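Local coordinates for protein putative glucose-6-phosphate 1-epimerase (Salmonella typhimurium, PDB 2HTA) that probably interconverts the alpha and beta anomers of glucose 6-phosphate as a hexose-6-phosphate 1-epimerase of the galactose mutarotase superfamily, at residues 20-33 with 36-49. Sequence-based numbering, arbitrary orientation.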
loop_
_atom_site.group_PDB
_atom_site.type_symbol
_atom_site.label_atom_id
_atom_site.label_comp_id
_atom_site.label_asym_id
_atom_site.label_seq_id
_atom_site.Cartn_x
_atom_site.Cartn_y
_atom_site.Cartn_z
ATOM N N ILE A 20 -10.438 11.420 9.673
ATOM C CA ILE A 20 -10.621 11.701 8.278
ATOM C C ILE A 20 -12.133 11.699 8.004
ATOM O O ILE A 20 -12.659 12.553 7.290
ATOM C CB ILE A 20 -9.887 10.595 7.416
ATOM C CG1 ILE A 20 -8.376 10.809 7.539
ATOM C CG2 ILE A 20 -10.383 10.645 5.939
ATOM C CD1 ILE A 20 -7.517 9.663 6.960
ATOM N N PHE A 21 -12.829 10.713 8.552
ATOM C CA PHE A 21 -14.271 10.598 8.255
ATOM C C PHE A 21 -15.107 11.653 9.018
ATOM O O PHE A 21 -16.279 11.859 8.701
ATOM C CB PHE A 21 -14.750 9.200 8.587
ATOM C CG PHE A 21 -14.397 8.198 7.513
ATOM C CD1 PHE A 21 -15.298 7.920 6.507
ATOM C CD2 PHE A 21 -13.143 7.607 7.494
ATOM C CE1 PHE A 21 -14.974 7.044 5.467
ATOM C CE2 PHE A 21 -12.804 6.708 6.453
ATOM C CZ PHE A 21 -13.745 6.441 5.447
ATOM N N ALA A 22 -14.470 12.335 9.976
ATOM C CA ALA A 22 -15.128 13.452 10.692
ATOM C C ALA A 22 -14.964 14.771 9.963
ATOM O O ALA A 22 -15.658 15.757 10.276
ATOM C CB ALA A 22 -14.566 13.538 12.129
ATOM N N LEU A 23 -14.077 14.819 8.959
ATOM C CA LEU A 23 -13.812 16.069 8.215
ATOM C C LEU A 23 -15.025 16.617 7.435
ATOM O O LEU A 23 -15.866 15.811 6.978
ATOM C CB LEU A 23 -12.641 15.873 7.244
ATOM C CG LEU A 23 -11.262 15.564 7.807
ATOM C CD1 LEU A 23 -10.364 15.119 6.703
ATOM C CD2 LEU A 23 -10.670 16.768 8.479
ATOM N N PRO A 24 -15.147 17.974 7.305
ATOM C CA PRO A 24 -16.220 18.597 6.527
ATOM C C PRO A 24 -16.099 18.192 5.062
ATOM O O PRO A 24 -14.978 18.030 4.568
ATOM C CB PRO A 24 -15.912 20.107 6.618
ATOM C CG PRO A 24 -15.000 20.251 7.689
ATOM C CD PRO A 24 -14.274 18.988 7.925
ATOM N N VAL A 25 -17.216 18.040 4.383
ATOM C CA VAL A 25 -17.223 17.841 2.950
ATOM C C VAL A 25 -16.976 19.163 2.226
ATOM O O VAL A 25 -17.717 20.109 2.422
ATOM C CB VAL A 25 -18.576 17.267 2.497
ATOM C CG1 VAL A 25 -18.726 17.356 0.965
ATOM C CG2 VAL A 25 -18.715 15.857 3.045
ATOM N N ILE A 26 -15.922 19.223 1.387
ATOM C CA ILE A 26 -15.656 20.407 0.579
ATOM C C ILE A 26 -16.383 20.335 -0.736
ATOM O O ILE A 26 -16.948 21.330 -1.209
ATOM C CB ILE A 26 -14.168 20.607 0.334
ATOM C CG1 ILE A 26 -13.462 20.725 1.692
ATOM C CG2 ILE A 26 -13.935 21.841 -0.612
ATOM C CD1 ILE A 26 -11.930 20.731 1.593
ATOM N N GLU A 27 -16.380 19.147 -1.349
ATOM C CA GLU A 27 -17.223 18.905 -2.493
ATOM C C GLU A 27 -17.806 17.510 -2.439
ATOM O O GLU A 27 -17.092 16.546 -2.160
ATOM C CB GLU A 27 -16.534 19.139 -3.839
ATOM C CG GLU A 27 -15.115 18.853 -3.827
ATOM C CD GLU A 27 -14.474 19.187 -5.122
ATOM O OE1 GLU A 27 -13.865 20.263 -5.185
ATOM O OE2 GLU A 27 -14.606 18.396 -6.071
ATOM N N GLN A 28 -19.097 17.437 -2.688
ATOM C CA GLN A 28 -19.792 16.183 -2.753
ATOM C C GLN A 28 -19.675 15.735 -4.210
ATOM O O GLN A 28 -20.288 16.339 -5.095
ATOM C CB GLN A 28 -21.258 16.375 -2.410
ATOM C CG GLN A 28 -22.005 15.033 -2.112
ATOM C CD GLN A 28 -21.525 14.399 -0.804
ATOM O OE1 GLN A 28 -21.389 15.086 0.222
ATOM N NE2 GLN A 28 -21.316 13.080 -0.817
ATOM N N LEU A 29 -18.919 14.676 -4.479
ATOM C CA LEU A 29 -18.786 14.196 -5.897
ATOM C C LEU A 29 -20.013 13.390 -6.313
ATOM O O LEU A 29 -20.538 13.565 -7.428
ATOM C CB LEU A 29 -17.508 13.345 -6.080
ATOM C CG LEU A 29 -16.160 14.119 -6.105
ATOM C CD1 LEU A 29 -15.622 14.420 -4.744
ATOM C CD2 LEU A 29 -15.085 13.252 -6.857
ATOM N N THR A 30 -20.420 12.482 -5.431
ATOM C CA THR A 30 -21.575 11.596 -5.601
ATOM C C THR A 30 -22.167 11.358 -4.233
ATOM O O THR A 30 -21.617 11.818 -3.229
ATOM C CB THR A 30 -21.156 10.199 -6.219
ATOM O OG1 THR A 30 -20.488 9.431 -5.225
ATOM C CG2 THR A 30 -20.308 10.351 -7.440
ATOM N N PRO A 31 -23.303 10.635 -4.134
ATOM C CA PRO A 31 -23.814 10.442 -2.782
ATOM C C PRO A 31 -22.818 9.774 -1.816
ATOM O O PRO A 31 -22.924 9.968 -0.600
ATOM C CB PRO A 31 -25.052 9.516 -3.003
ATOM C CG PRO A 31 -25.465 9.832 -4.428
ATOM C CD PRO A 31 -24.182 10.034 -5.153
ATOM N N VAL A 32 -21.845 8.992 -2.326
ATOM C CA VAL A 32 -20.937 8.324 -1.405
ATOM C C VAL A 32 -19.507 8.868 -1.402
ATOM O O VAL A 32 -18.744 8.521 -0.528
ATOM C CB VAL A 32 -20.916 6.804 -1.592
ATOM C CG1 VAL A 32 -22.360 6.247 -1.506
ATOM C CG2 VAL A 32 -20.309 6.503 -2.936
ATOM N N LEU A 33 -19.177 9.683 -2.392
ATOM C CA LEU A 33 -17.811 10.166 -2.631
ATOM C C LEU A 33 -17.775 11.643 -2.375
ATOM O O LEU A 33 -18.545 12.404 -2.962
ATOM C CB LEU A 33 -17.428 9.961 -4.080
ATOM C CG LEU A 33 -16.834 8.625 -4.542
ATOM C CD1 LEU A 33 -16.560 8.695 -6.066
ATOM C CD2 LEU A 33 -15.598 8.244 -3.737
ATOM N N ARG A 36 -12.404 16.096 0.813
ATOM C CA ARG A 36 -12.210 16.754 2.103
ATOM C C ARG A 36 -10.744 17.129 2.129
ATOM O O ARG A 36 -10.017 16.865 1.160
ATOM C CB ARG A 36 -12.561 15.783 3.240
ATOM C CG ARG A 36 -13.869 15.042 2.927
ATOM C CD ARG A 36 -14.537 14.446 4.167
ATOM N NE ARG A 36 -15.613 13.521 3.799
ATOM C CZ ARG A 36 -16.304 12.852 4.699
ATOM N NH1 ARG A 36 -16.059 13.101 5.981
ATOM N NH2 ARG A 36 -17.253 11.965 4.334
ATOM N N GLN A 37 -10.309 17.749 3.218
ATOM C CA GLN A 37 -8.927 18.184 3.298
ATOM C C GLN A 37 -8.393 17.994 4.666
ATOM O O GLN A 37 -9.047 18.322 5.647
ATOM C CB GLN A 37 -8.768 19.665 2.843
ATOM C CG GLN A 37 -7.269 20.101 2.723
ATOM C CD GLN A 37 -7.094 21.550 2.258
ATOM O OE1 GLN A 37 -8.049 22.183 1.797
ATOM N NE2 GLN A 37 -5.872 22.078 2.375
ATOM N N LEU A 38 -7.188 17.424 4.765
ATOM C CA LEU A 38 -6.523 17.331 6.052
ATOM C C LEU A 38 -5.140 17.996 5.926
ATOM O O LEU A 38 -4.311 17.603 5.088
ATOM C CB LEU A 38 -6.396 15.898 6.497
ATOM C CG LEU A 38 -5.971 15.628 7.962
ATOM C CD1 LEU A 38 -6.838 16.361 9.045
ATOM C CD2 LEU A 38 -5.964 14.180 8.180
ATOM N N ASP A 39 -4.926 19.045 6.728
ATOM C CA ASP A 39 -3.700 19.875 6.608
ATOM C C ASP A 39 -3.482 20.276 5.150
ATOM O O ASP A 39 -4.362 20.932 4.563
ATOM C CB ASP A 39 -2.521 19.135 7.236
ATOM C CG ASP A 39 -1.388 20.086 7.675
ATOM O OD1 ASP A 39 -1.494 21.306 7.423
ATOM O OD2 ASP A 39 -0.342 19.609 8.219
ATOM N N ASP A 40 -2.358 19.880 4.538
ATOM C CA ASP A 40 -2.068 20.241 3.152
ATOM C C ASP A 40 -2.871 19.439 2.098
ATOM O O ASP A 40 -2.970 19.876 0.953
ATOM C CB ASP A 40 -0.609 19.974 2.801
ATOM C CG ASP A 40 0.362 20.992 3.370
ATOM O OD1 ASP A 40 -0.080 22.025 3.919
ATOM O OD2 ASP A 40 1.594 20.747 3.256
ATOM N N LEU A 41 -3.419 18.273 2.452
ATOM C CA LEU A 41 -3.755 17.279 1.415
ATOM C C LEU A 41 -5.232 17.098 1.146
ATOM O O LEU A 41 -6.023 16.958 2.095
ATOM C CB LEU A 41 -3.200 15.898 1.806
ATOM C CG LEU A 41 -1.679 15.820 2.056
ATOM C CD1 LEU A 41 -1.208 14.382 2.262
ATOM C CD2 LEU A 41 -0.918 16.467 0.894
ATOM N N ASP A 42 -5.569 17.112 -0.137
ATOM C CA ASP A 42 -6.912 16.838 -0.552
ATOM C C ASP A 42 -7.147 15.324 -0.462
ATOM O O ASP A 42 -6.289 14.564 -0.897
ATOM C CB ASP A 42 -7.092 17.299 -1.967
ATOM C CG ASP A 42 -7.280 18.804 -2.028
ATOM O OD1 ASP A 42 -7.804 19.378 -1.039
ATOM O OD2 ASP A 42 -6.901 19.397 -3.043
ATOM N N LEU A 43 -8.259 14.930 0.165
ATOM C CA LEU A 43 -8.621 13.500 0.355
ATOM C C LEU A 43 -9.932 13.184 -0.390
ATOM O O LEU A 43 -10.817 14.031 -0.464
ATOM C CB LEU A 43 -8.849 13.152 1.848
ATOM C CG LEU A 43 -7.717 13.608 2.777
ATOM C CD1 LEU A 43 -7.951 13.149 4.228
ATOM C CD2 LEU A 43 -6.358 13.034 2.266
ATOM N N ILE A 44 -10.024 11.978 -0.932
ATOM C CA ILE A 44 -11.256 11.449 -1.490
ATOM C C ILE A 44 -11.777 10.394 -0.519
ATOM O O ILE A 44 -11.093 9.421 -0.198
ATOM C CB ILE A 44 -11.043 10.833 -2.901
ATOM C CG1 ILE A 44 -10.357 11.848 -3.869
ATOM C CG2 ILE A 44 -12.371 10.228 -3.403
ATOM C CD1 ILE A 44 -11.206 13.131 -4.191
ATOM N N VAL A 45 -12.999 10.616 -0.023
ATOM C CA VAL A 45 -13.531 9.806 1.036
ATOM C C VAL A 45 -14.787 9.068 0.525
ATOM O O VAL A 45 -15.692 9.693 -0.009
ATOM C CB VAL A 45 -13.876 10.641 2.304
ATOM C CG1 VAL A 45 -14.503 9.744 3.350
ATOM C CG2 VAL A 45 -12.606 11.373 2.883
ATOM N N VAL A 46 -14.782 7.747 0.678
ATOM C CA VAL A 46 -15.874 6.878 0.297
ATOM C C VAL A 46 -16.630 6.542 1.591
ATOM O O VAL A 46 -16.116 5.881 2.498
ATOM C CB VAL A 46 -15.350 5.533 -0.333
ATOM C CG1 VAL A 46 -16.539 4.550 -0.644
ATOM C CG2 VAL A 46 -14.523 5.785 -1.607
ATOM N N ASP A 47 -17.872 6.999 1.690
ATOM C CA ASP A 47 -18.661 6.626 2.846
ATOM C C ASP A 47 -19.927 5.975 2.246
ATOM O O ASP A 47 -20.900 6.669 1.897
ATOM C CB ASP A 47 -19.000 7.895 3.638
ATOM C CG ASP A 47 -19.815 7.608 4.908
ATOM O OD1 ASP A 47 -20.337 6.485 5.096
ATOM O OD2 ASP A 47 -19.958 8.539 5.736
ATOM N N HIS A 48 -19.862 4.657 2.050
ATOM C CA HIS A 48 -20.888 3.924 1.310
ATOM C C HIS A 48 -21.496 2.947 2.309
ATOM O O HIS A 48 -20.821 2.546 3.265
ATOM C CB HIS A 48 -20.136 3.189 0.166
ATOM C CG HIS A 48 -20.972 2.292 -0.685
ATOM N ND1 HIS A 48 -21.335 1.016 -0.304
ATOM C CD2 HIS A 48 -21.420 2.447 -1.946
ATOM C CE1 HIS A 48 -21.996 0.441 -1.291
ATOM N NE2 HIS A 48 -22.078 1.298 -2.294
ATOM N N PRO A 49 -22.770 2.519 2.094
ATOM C CA PRO A 49 -23.374 1.573 3.060
ATOM C C PRO A 49 -22.616 0.255 3.300
ATOM O O PRO A 49 -22.707 -0.326 4.403
ATOM C CB PRO A 49 -24.734 1.279 2.424
ATOM C CG PRO A 49 -25.076 2.551 1.739
ATOM C CD PRO A 49 -23.738 2.876 1.050
HETATM O O HOH W 1 -18.442 10.697 6.485
HETATM O O HOH W 2 -12.453 18.789 4.925
#
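The guanidinium of Arg36 is layered between two valines: CG2 of Val25 lies over one face and CG1 of Val45 over the opposite face, both displaced toward the rim. At its edge, close to the plane, sit the backbone N of Leu23 and a water that accepts from NH2 and donates to OD2 of Asp47. NH1 of Arg36 reaches Phe21 O (3.0 Å), in the last turn of helix 14-22, and Leu23 O (2.9 Å) beyond it, but both bonds are weak, bent to 139° and 123°. The Arg36 side chain, extended from CG to NE, runs alongside residues 23-25, and NE makes a hydrogen bond to OG of Ser34. The Phe21 ring turns its edge to Val46 O, 3.4 Å from CE1, while CG1 of Val45 meets the same carbon obliquely at 3.5 Å. Strands 27-28, 33-38 and 41-48 are consecutive in an antiparallel five-stranded sheet, with 27-28 outermost; the end of helix 14-22 and the residues after it pack against the face that carries Leu38, Leu43 and Val45. A type II' turn from Leu38 to Leu41 closes the hairpin of the two longer strands. Beside the aromatic ring, CG2 of Ile20 nests between Val45 CG2 and Leu43 CD1. Leu23 crosses Leu38 and Leu43 at about right angles, dividing its branches: CD2 meets Leu38 CD1, and CD1 meets Leu43 CD1. A second water joins Pro24 O to Gln37 N. At the other end, Asp47 N donates to Val32 O at 2.8 Å in a nearly straight bond (169°). Leu33 and Val46 form the adjoining non-hydrogen-bonded pair, and Leu33 CD2 presses against Val46 CG2 at 3.4 Å, a close approach for two methyl groups.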